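Local coordinates for protein ATP phosphoribosyltransferase (Methanobacterium thermoautotrophicum, PDB 2VD3) that probably catalyses the condensation of ATP with 5-phosphoribose 1-diphosphate, the first step of histidine biosynthesis, and binds histidine, its inhibitor, at residues R217-N222 with I279-I284; L221-K226 with G251-H256; A233-M238 with V255-D260. All coordinates share one frame; numbering follows the deposited sequence. Where two conformers were deposited one is given.

Contact 1: R217-N222 with I279-I284; sequences RLVMLN and ILVVPI. With HIS (histidine), chain C.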
loop_
_atom_site.group_PDB
_atom_site.type_symbol
_atom_site.label_atom_id
_atom_site.label_comp_id
_atom_site.label_asym_id
_atom_site.label_seq_id
_atom_site.Cartn_x
_atom_site.Cartn_y
_atom_site.Cartn_z
ATOM N N ARG A 217 -28.453 25.919 -1.505
ATOM C CA ARG A 217 -27.434 26.937 -1.264
ATOM C C ARG A 217 -28.116 28.262 -0.953
ATOM O O ARG A 217 -29.295 28.442 -1.280
ATOM C CB ARG A 217 -26.511 27.092 -2.480
ATOM C CG ARG A 217 -25.743 25.851 -2.920
ATOM C CD ARG A 217 -24.763 25.348 -1.862
ATOM N NE ARG A 217 -23.674 24.577 -2.465
ATOM C CZ ARG A 217 -23.725 23.280 -2.771
ATOM N NH1 ARG A 217 -22.669 22.693 -3.330
ATOM N NH2 ARG A 217 -24.817 22.567 -2.527
ATOM N N LEU A 218 -27.381 29.177 -0.317
ATOM C CA LEU A 218 -27.868 30.540 -0.067
ATOM C C LEU A 218 -27.328 31.499 -1.135
ATOM O O LEU A 218 -26.123 31.791 -1.172
ATOM C CB LEU A 218 -27.485 31.021 1.344
ATOM C CG LEU A 218 -27.849 32.453 1.765
ATOM C CD1 LEU A 218 -29.323 32.595 2.040
ATOM C CD2 LEU A 218 -27.040 32.886 2.990
ATOM N N VAL A 219 -28.231 31.987 -1.987
ATOM C CA VAL A 219 -27.864 32.847 -3.107
ATOM C C VAL A 219 -28.054 34.328 -2.766
ATOM O O VAL A 219 -29.126 34.733 -2.328
ATOM C CB VAL A 219 -28.635 32.454 -4.395
ATOM C CG1 VAL A 219 -28.358 33.433 -5.542
ATOM C CG2 VAL A 219 -28.257 31.043 -4.805
ATOM N N MET A 220 -26.993 35.113 -2.965
ATOM C CA MET A 220 -26.992 36.553 -2.677
ATOM C C MET A 220 -26.656 37.353 -3.934
ATOM O O MET A 220 -25.841 36.923 -4.751
ATOM C CB MET A 220 -25.959 36.900 -1.600
ATOM C CG MET A 220 -26.112 36.171 -0.290
ATOM S SD MET A 220 -24.616 36.227 0.713
ATOM C CE MET A 220 -24.769 37.790 1.566
ATOM N N LEU A 221 -27.277 38.526 -4.066
ATOM C CA LEU A 221 -27.063 39.398 -5.226
ATOM C C LEU A 221 -27.301 40.869 -4.903
ATOM O O LEU A 221 -28.060 41.200 -3.989
ATOM C CB LEU A 221 -27.950 38.975 -6.406
ATOM C CG LEU A 221 -29.477 38.907 -6.248
ATOM C CD1 LEU A 221 -30.155 40.284 -6.270
ATOM C CD2 LEU A 221 -30.043 38.053 -7.354
ATOM N N ASN A 222 -26.646 41.737 -5.667
ATOM C CA ASN A 222 -26.903 43.167 -5.626
ATOM C C ASN A 222 -27.817 43.567 -6.785
ATOM O O ASN A 222 -27.528 43.267 -7.944
ATOM C CB ASN A 222 -25.588 43.948 -5.685
ATOM C CG ASN A 222 -24.743 43.771 -4.437
ATOM O OD1 ASN A 222 -25.261 43.667 -3.323
ATOM N ND2 ASN A 222 -23.425 43.755 -4.618
ATOM N N ILE A 279 -23.457 37.898 -8.081
ATOM C CA ILE A 279 -24.204 36.755 -7.579
ATOM C C ILE A 279 -23.294 35.791 -6.819
ATOM O O ILE A 279 -22.323 35.261 -7.367
ATOM C CB ILE A 279 -24.973 36.022 -8.692
ATOM C CG1 ILE A 279 -25.805 37.021 -9.509
ATOM C CG2 ILE A 279 -25.865 34.941 -8.084
ATOM C CD1 ILE A 279 -26.324 36.458 -10.825
ATOM N N LEU A 280 -23.623 35.591 -5.549
ATOM C CA LEU A 280 -22.847 34.741 -4.671
ATOM C C LEU A 280 -23.660 33.522 -4.338
ATOM O O LEU A 280 -24.885 33.602 -4.124
ATOM C CB LEU A 280 -22.489 35.466 -3.368
ATOM C CG LEU A 280 -22.132 36.954 -3.377
ATOM C CD1 LEU A 280 -21.829 37.390 -1.967
ATOM C CD2 LEU A 280 -20.968 37.272 -4.327
ATOM N N VAL A 281 -22.971 32.388 -4.304
ATOM C CA VAL A 281 -23.560 31.154 -3.838
ATOM C C VAL A 281 -22.772 30.761 -2.605
ATOM O O VAL A 281 -21.585 30.474 -2.697
ATOM C CB VAL A 281 -23.527 30.051 -4.918
ATOM C CG1 VAL A 281 -24.296 28.826 -4.444
ATOM C CG2 VAL A 281 -24.130 30.566 -6.239
ATOM N N VAL A 282 -23.443 30.798 -1.454
ATOM C CA VAL A 282 -22.832 30.568 -0.145
ATOM C C VAL A 282 -23.325 29.203 0.365
ATOM O O VAL A 282 -24.511 28.898 0.234
ATOM C CB VAL A 282 -23.253 31.693 0.854
ATOM C CG1 VAL A 282 -22.585 31.526 2.207
ATOM C CG2 VAL A 282 -22.947 33.066 0.297
ATOM N N PRO A 283 -22.429 28.382 0.949
ATOM C CA PRO A 283 -22.863 27.069 1.415
ATOM C C PRO A 283 -23.738 27.137 2.670
ATOM O O PRO A 283 -23.589 28.052 3.495
ATOM C CB PRO A 283 -21.547 26.360 1.745
ATOM C CG PRO A 283 -20.613 27.464 2.102
ATOM C CD PRO A 283 -20.997 28.617 1.216
ATOM N N ILE A 284 -24.646 26.170 2.788
ATOM C CA ILE A 284 -25.458 26.001 3.982
ATOM C C ILE A 284 -25.152 24.625 4.576
ATOM O O ILE A 284 -25.278 23.611 3.890
ATOM C CB ILE A 284 -26.981 26.123 3.667
ATOM C CG1 ILE A 284 -27.301 27.505 3.072
ATOM C CG2 ILE A 284 -27.814 25.865 4.924
ATOM C CD1 ILE A 284 -28.742 27.661 2.551
HETATM N N HIS C . -23.174 44.075 -1.027
HETATM C CA HIS C . -21.901 43.319 -0.781
HETATM C C HIS C . -20.923 43.488 -1.936
HETATM O O HIS C . -19.752 43.131 -1.822
HETATM C CB HIS C . -22.186 41.829 -0.559
HETATM C CG HIS C . -22.972 41.192 -1.665
HETATM N ND1 HIS C . -24.251 40.709 -1.486
HETATM C CD2 HIS C . -22.659 40.958 -2.961
HETATM C CE1 HIS C . -24.693 40.207 -2.627
HETATM N NE2 HIS C . -23.746 40.350 -3.538
HETATM O OXT HIS C . -21.280 43.982 -3.014
#
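Leu-218 and Val-282 form an antiparallel hydrogen-bonded pair, in which Leu-218 N reaches Val-282 O at 2.9 Å while Val-282 N returns the bond to Leu-218 O. Two residues on, Met-220 and Leu-280 repeat the exchange, and the bond from Leu-280 N to Met-220 O is short (2.7 Å) and straight (173°). Leu-280 O accepts from Met-220 N and meets the CA-H of Val-219, 3.2 Å from CA to O. Met-220, with CG beside its own backbone N (chi1 -57°) and SD nearly anti to CA, sets SD 3.6 Å from Val-282 CG2, while its CB and Leu-280 CG lie against a bound histidine's imidazole. On the other face Arg-217 CB meets Val-281 CG1 at 3.4 Å, and Arg-217 NE forms a salt bridge with Glu-285 of the second subunit. Asn-222 grips both ends of the ligand's backbone: OD1 accepts from the histidine N (3.1 Å), and ND2 donates to its OXT (2.7 Å) and to Asp-278 OD2. With a leucine in its place, the ligand's amino and carboxylate groups would probably each lose a partner. This pairing is characteristic of the ferredoxin-like fold of the histidine-binding C-terminal domain.

Contact 2: L221-K226 with G251-H256; sequences LNIDRK and GVVAVH. With HIS (histidine), chain C.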
loop_
_atom_site.group_PDB
_atom_site.type_symbol
_atom_site.label_atom_id
_atom_site.label_comp_id
_atom_site.label_asym_id
_atom_site.label_seq_id
_atom_site.Cartn_x
_atom_site.Cartn_y
_atom_site.Cartn_z
ATOM N N LEU A 221 -27.277 38.526 -4.066
ATOM C CA LEU A 221 -27.063 39.398 -5.226
ATOM C C LEU A 221 -27.301 40.869 -4.903
ATOM O O LEU A 221 -28.060 41.200 -3.989
ATOM C CB LEU A 221 -27.950 38.975 -6.406
ATOM C CG LEU A 221 -29.477 38.907 -6.248
ATOM C CD1 LEU A 221 -30.155 40.284 -6.270
ATOM C CD2 LEU A 221 -30.043 38.053 -7.354
ATOM N N ASN A 222 -26.646 41.737 -5.667
ATOM C CA ASN A 222 -26.903 43.167 -5.626
ATOM C C ASN A 222 -27.817 43.567 -6.785
ATOM O O ASN A 222 -27.528 43.267 -7.944
ATOM C CB ASN A 222 -25.588 43.948 -5.685
ATOM C CG ASN A 222 -24.743 43.771 -4.437
ATOM O OD1 ASN A 222 -25.261 43.667 -3.323
ATOM N ND2 ASN A 222 -23.425 43.755 -4.618
ATOM N N ILE A 223 -28.927 44.230 -6.465
ATOM C CA ILE A 223 -29.872 44.688 -7.482
ATOM C C ILE A 223 -30.226 46.154 -7.281
ATOM O O ILE A 223 -30.356 46.620 -6.148
ATOM C CB ILE A 223 -31.162 43.800 -7.533
ATOM C CG1 ILE A 223 -32.013 44.112 -8.765
ATOM C CG2 ILE A 223 -32.006 43.960 -6.288
ATOM C CD1 ILE A 223 -31.442 43.620 -10.065
ATOM N N ASP A 224 -30.360 46.881 -8.388
ATOM C CA ASP A 224 -30.895 48.234 -8.349
ATOM C C ASP A 224 -32.383 48.135 -8.022
ATOM O O ASP A 224 -33.093 47.281 -8.569
ATOM C CB ASP A 224 -30.647 48.964 -9.676
ATOM C CG ASP A 224 -29.162 49.066 -10.019
ATOM O OD1 ASP A 224 -28.569 50.144 -9.795
ATOM O OD2 ASP A 224 -28.582 48.062 -10.495
ATOM N N ARG A 225 -32.833 49.004 -7.117
ATOM C CA ARG A 225 -34.197 48.984 -6.569
ATOM C C ARG A 225 -35.319 48.975 -7.617
ATOM O O ARG A 225 -36.386 48.401 -7.379
ATOM C CB ARG A 225 -34.388 50.173 -5.627
ATOM C CG ARG A 225 -35.456 49.983 -4.582
ATOM C CD ARG A 225 -35.120 50.791 -3.355
ATOM N NE ARG A 225 -35.879 50.335 -2.196
ATOM C CZ ARG A 225 -35.511 50.534 -0.934
ATOM N NH1 ARG A 225 -36.270 50.077 0.055
ATOM N NH2 ARG A 225 -34.385 51.183 -0.659
ATOM N N LYS A 226 -35.075 49.613 -8.763
ATOM C CA LYS A 226 -36.046 49.657 -9.864
ATOM C C LYS A 226 -36.409 48.260 -10.384
ATOM O O LYS A 226 -37.480 48.063 -10.967
ATOM C CB LYS A 226 -35.534 50.548 -11.007
ATOM C CG LYS A 226 -34.152 50.165 -11.530
ATOM C CD LYS A 226 -33.595 51.219 -12.473
ATOM C CE LYS A 226 -32.147 50.908 -12.835
ATOM N NZ LYS A 226 -31.517 52.024 -13.592
ATOM N N GLY A 251 -29.859 53.560 -5.610
ATOM C CA GLY A 251 -30.643 52.833 -4.619
ATOM C C GLY A 251 -30.507 51.344 -4.894
ATOM O O GLY A 251 -31.382 50.731 -5.504
ATOM N N VAL A 252 -29.387 50.771 -4.465
ATOM C CA VAL A 252 -29.127 49.349 -4.648
ATOM C C VAL A 252 -29.501 48.613 -3.373
ATOM O O VAL A 252 -29.192 49.070 -2.272
ATOM C CB VAL A 252 -27.644 49.077 -5.013
ATOM C CG1 VAL A 252 -27.308 47.592 -4.909
ATOM C CG2 VAL A 252 -27.342 49.582 -6.408
ATOM N N VAL A 253 -30.189 47.485 -3.530
ATOM C CA VAL A 253 -30.418 46.571 -2.415
ATOM C C VAL A 253 -29.648 45.264 -2.613
ATOM O O VAL A 253 -29.166 44.978 -3.713
ATOM C CB VAL A 253 -31.932 46.304 -2.149
ATOM C CG1 VAL A 253 -32.657 47.600 -1.786
ATOM C CG2 VAL A 253 -32.600 45.630 -3.334
ATOM N N ALA A 254 -29.510 44.502 -1.533
ATOM C CA ALA A 254 -28.937 43.162 -1.576
ATOM C C ALA A 254 -30.049 42.176 -1.261
ATOM O O ALA A 254 -30.820 42.381 -0.321
ATOM C CB ALA A 254 -27.808 43.024 -0.575
ATOM N N VAL A 255 -30.150 41.120 -2.060
ATOM C CA VAL A 255 -31.232 40.160 -1.907
ATOM C C VAL A 255 -30.656 38.770 -1.682
ATOM O O VAL A 255 -29.810 38.317 -2.463
ATOM C CB VAL A 255 -32.147 40.135 -3.151
ATOM C CG1 VAL A 255 -33.310 39.177 -2.944
ATOM C CG2 VAL A 255 -32.666 41.521 -3.469
ATOM N N HIS A 256 -31.077 38.109 -0.604
ATOM C CA HIS A 256 -30.649 36.738 -0.306
ATOM C C HIS A 256 -31.843 35.772 -0.239
ATOM O O HIS A 256 -32.876 36.114 0.336
ATOM C CB HIS A 256 -29.864 36.671 1.019
ATOM C CG HIS A 256 -28.997 37.868 1.295
ATOM N ND1 HIS A 256 -28.845 38.394 2.560
ATOM C CD2 HIS A 256 -28.236 38.637 0.477
ATOM C CE1 HIS A 256 -28.030 39.432 2.511
ATOM N NE2 HIS A 256 -27.648 39.603 1.258
HETATM N N HIS C . -23.174 44.075 -1.027
HETATM C CA HIS C . -21.901 43.319 -0.781
HETATM C C HIS C . -20.923 43.488 -1.936
HETATM O O HIS C . -19.752 43.131 -1.822
HETATM C CB HIS C . -22.186 41.829 -0.559
HETATM C CG HIS C . -22.972 41.192 -1.665
HETATM N ND1 HIS C . -24.251 40.709 -1.486
HETATM C CD2 HIS C . -22.659 40.958 -2.961
HETATM C CE1 HIS C . -24.693 40.207 -2.627
HETATM N NE2 HIS C . -23.746 40.350 -3.538
HETATM O OXT HIS C . -21.280 43.982 -3.014
#
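Leu-221 O is held by two groups of the facing strand: Val-255 N donates to it at 2.8 Å, and the CA-H of Ala-254 approaches as well, with CA 3.2 Å from it. Ile-223 O is served in the same manner, by Val-253 N at 2.8 Å and, more loosely, by the CA-H of Val-252. The return bonds, Leu-221 N to Val-255 O and Ile-223 N to Val-253 O, complete the antiparallel pairing of the two inner strands of the domain's four-stranded ferredoxin-like sheet. Past the last pair, Arg-225 N still donates to Gly-251 O, so the bonding continues into the turn.

One face carries Leu-221, Ile-223, Val-253 and Val-255. Ile-223 and Val-253 lie side by side and point the same way, each with CG2 placed between its own backbone N and carbonyl carbon, which brings the two CG2 methyls to a tight 3.4 Å. Ile-223 CG2 also touches Val-255 CG2 at 3.8 Å. Leu-221 puts CG in the corresponding place (chi1 57°) and lays CD1 3.7 Å from Val-255 CB. At the exposed end, the extended Arg-225 chain crosses Val-253 at about a right angle, and Val-253 CG1 sits 4.0 Å above the plane of its guanidinium, toward the rim. On the opposite face Val-252 CG2 rests on Asp-224 OD1 (3.6 Å).

Helix 228-234 packs Leu-228 and Val-231 onto the Ile-223 and Val-255 face, strand 242-246 flanks strand 252-260, and Thr-239 and Thr-242 of the second subunit approach Asn-222 and Ala-254.

Contact 3: A233-M238 with V255-D260; sequences ALMPGM and VHAVVD. With HIS (histidine), chain B.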
loop_
_atom_site.group_PDB
_atom_site.type_symbol
_atom_site.label_atom_id
_atom_site.label_comp_id
_atom_site.label_asym_id
_atom_site.label_seq_id
_atom_site.Cartn_x
_atom_site.Cartn_y
_atom_site.Cartn_z
ATOM N N ALA A 233 -40.167 37.558 -7.737
ATOM C CA ALA A 233 -40.782 36.456 -8.477
ATOM C C ALA A 233 -39.785 35.364 -8.875
ATOM O O ALA A 233 -40.177 34.218 -9.084
ATOM C CB ALA A 233 -41.523 36.985 -9.710
ATOM N N LEU A 234 -38.505 35.720 -8.976
ATOM C CA LEU A 234 -37.465 34.765 -9.368
ATOM C C LEU A 234 -36.888 34.000 -8.175
ATOM O O LEU A 234 -36.481 32.841 -8.304
ATOM C CB LEU A 234 -36.338 35.467 -10.135
ATOM C CG LEU A 234 -36.620 36.096 -11.504
ATOM C CD1 LEU A 234 -35.398 36.863 -11.973
ATOM C CD2 LEU A 234 -37.049 35.069 -12.554
ATOM N N MET A 235 -36.854 34.656 -7.017
ATOM C CA MET A 235 -36.292 34.068 -5.813
ATOM C C MET A 235 -37.321 34.017 -4.686
ATOM O O MET A 235 -37.235 34.814 -3.751
ATOM C CB MET A 235 -35.073 34.873 -5.340
ATOM C CG MET A 235 -33.931 34.967 -6.324
ATOM S SD MET A 235 -32.358 34.739 -5.483
ATOM C CE MET A 235 -32.116 36.305 -4.671
ATOM N N PRO A 236 -38.283 33.071 -4.744
ATOM C CA PRO A 236 -39.250 33.043 -3.642
ATOM C C PRO A 236 -38.589 32.634 -2.319
ATOM O O PRO A 236 -38.993 33.099 -1.258
ATOM C CB PRO A 236 -40.277 31.996 -4.087
ATOM C CG PRO A 236 -39.989 31.726 -5.533
ATOM C CD PRO A 236 -38.543 32.006 -5.726
ATOM N N GLY A 237 -37.568 31.785 -2.397
ATOM C CA GLY A 237 -36.873 31.302 -1.214
ATOM C C GLY A 237 -37.799 30.498 -0.324
ATOM O O GLY A 237 -38.768 29.893 -0.800
ATOM N N MET A 238 -37.515 30.499 0.974
ATOM C CA MET A 238 -38.267 29.659 1.895
ATOM C C MET A 238 -39.576 30.292 2.362
ATOM O O MET A 238 -40.623 29.651 2.307
ATOM C CB MET A 238 -37.379 29.170 3.043
ATOM C CG MET A 238 -36.827 27.778 2.765
ATOM S SD MET A 238 -35.399 27.255 3.737
ATOM C CE MET A 238 -35.314 25.529 3.271
ATOM N N VAL A 255 -30.150 41.120 -2.060
ATOM C CA VAL A 255 -31.232 40.160 -1.907
ATOM C C VAL A 255 -30.656 38.770 -1.682
ATOM O O VAL A 255 -29.810 38.317 -2.463
ATOM C CB VAL A 255 -32.147 40.135 -3.151
ATOM C CG1 VAL A 255 -33.310 39.177 -2.944
ATOM C CG2 VAL A 255 -32.666 41.521 -3.469
ATOM N N HIS A 256 -31.077 38.109 -0.604
ATOM C CA HIS A 256 -30.649 36.738 -0.306
ATOM C C HIS A 256 -31.843 35.772 -0.239
ATOM O O HIS A 256 -32.876 36.114 0.336
ATOM C CB HIS A 256 -29.864 36.671 1.019
ATOM C CG HIS A 256 -28.997 37.868 1.295
ATOM N ND1 HIS A 256 -28.845 38.394 2.560
ATOM C CD2 HIS A 256 -28.236 38.637 0.477
ATOM C CE1 HIS A 256 -28.030 39.432 2.511
ATOM N NE2 HIS A 256 -27.648 39.603 1.258
ATOM N N ALA A 257 -31.677 34.573 -0.795
ATOM C CA ALA A 257 -32.689 33.527 -0.734
ATOM C C ALA A 257 -32.028 32.162 -0.810
ATOM O O ALA A 257 -31.010 31.985 -1.482
ATOM C CB ALA A 257 -33.694 33.690 -1.855
ATOM N N VAL A 258 -32.607 31.204 -0.094
ATOM C CA VAL A 258 -32.206 29.807 -0.198
ATOM C C VAL A 258 -32.747 29.282 -1.528
ATOM O O VAL A 258 -33.927 29.469 -1.844
ATOM C CB VAL A 258 -32.770 28.970 0.974
ATOM C CG1 VAL A 258 -32.230 27.540 0.927
ATOM C CG2 VAL A 258 -32.452 29.625 2.315
ATOM N N VAL A 259 -31.877 28.678 -2.334
ATOM C CA VAL A 259 -32.308 28.138 -3.625
ATOM C C VAL A 259 -31.797 26.709 -3.831
ATOM O O VAL A 259 -30.706 26.363 -3.388
ATOM C CB VAL A 259 -31.928 29.058 -4.830
ATOM C CG1 VAL A 259 -31.914 30.533 -4.428
ATOM C CG2 VAL A 259 -30.599 28.672 -5.430
ATOM N N ASP A 260 -32.595 25.882 -4.496
ATOM C CA ASP A 260 -32.181 24.526 -4.813
ATOM C C ASP A 260 -31.258 24.480 -6.027
ATOM O O ASP A 260 -31.436 25.250 -6.965
ATOM C CB ASP A 260 -33.392 23.630 -5.057
ATOM C CG ASP A 260 -33.013 22.169 -5.121
ATOM O OD1 ASP A 260 -32.752 21.576 -4.055
ATOM O OD2 ASP A 260 -32.948 21.621 -6.237
HETATM N N HIS B . -35.380 34.856 3.744
HETATM C CA HIS B . -34.648 33.884 2.865
HETATM C C HIS B . -35.495 32.653 2.571
HETATM O O HIS B . -35.159 31.854 1.699
HETATM C CB HIS B . -33.324 33.458 3.509
HETATM C CG HIS B . -33.473 32.906 4.894
HETATM N ND1 HIS B . -32.962 33.540 6.007
HETATM C CD2 HIS B . -34.076 31.781 5.345
HETATM C CE1 HIS B . -33.246 32.829 7.085
HETATM N NE2 HIS B . -33.925 31.759 6.709
HETATM O OXT HIS B . -36.535 32.423 3.204
HETATM O O HOH W 1 -35.695 30.979 -4.404
#
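Gly-237 and Ala-257 come together where the loop following helix 228-234 of the ferredoxin-like domain passes strand 252-260 at 68°, and the two segments jointly form part of the histidine-binding pocket.

The polar interactions centre on the bound histidine. Its carboxylate O is gripped by two backbone N-H groups, one from each segment: Met-238 N at 2.8 Å and Val-258 N at 3.2 Å (171°). Met-238 N also makes a weak bond to OXT. Pointing both N-H groups at one carboxylate oxygen would be expected to offset its negative charge. The pocket is completed from the same chain by Thr-239, Gly-240 and Thr-242, and across the interface by Asn-222 and Asp-278 of the third subunit. A water links the segments further, accepting from Gly-237 N at 2.9 Å and donating weakly to Val-258 O.

The apolar contacts fall to the two methionines. Met-235 starts toward the strand with CB 3.9 Å from Ala-257 CB, and bends at chi2 (-137°) and chi3 carry SD over Ala-257 CB and CE on to Val-255 CG1, at 3.6 Å. Met-238, extended beyond CG, crosses Val-258 and sets SD 4.0 Å from Val-258 CG2, while its CB lies beside the ligand's OXT.

Glycine suits position 237: phi is positive, and a CB would probably run into the ligand's carboxylate O and crowd Ala-257 CB. Gly-237 CA lies 3.5 Å from Val-258 O and directs a CA-H toward it.

All three contacts are largely buried in one C-terminal domain, though contact 2 runs out to an exposed arginine in the turn. Contacts 1 and 2 join strand 216-224 to its two neighbours, one on each side, and share Leu-221 and Asn-222; both are zipped by backbone hydrogen bonds. Contact 3 shares strand 252-260 with contact 2 but sets it against a loop, so side-chain packing, a water and the ligand replace direct backbone bonding. Val-219 CG2 of contact 1 packs on Val-259 CG2 of contact 3 at 3.4 Å, and Leu-221 CD2 meets Met-235 CE at 3.8 Å. Asn-222, common to contacts 1 and 2, and the backbone N-H groups of contact 3 belong to different subunits at each histidine site.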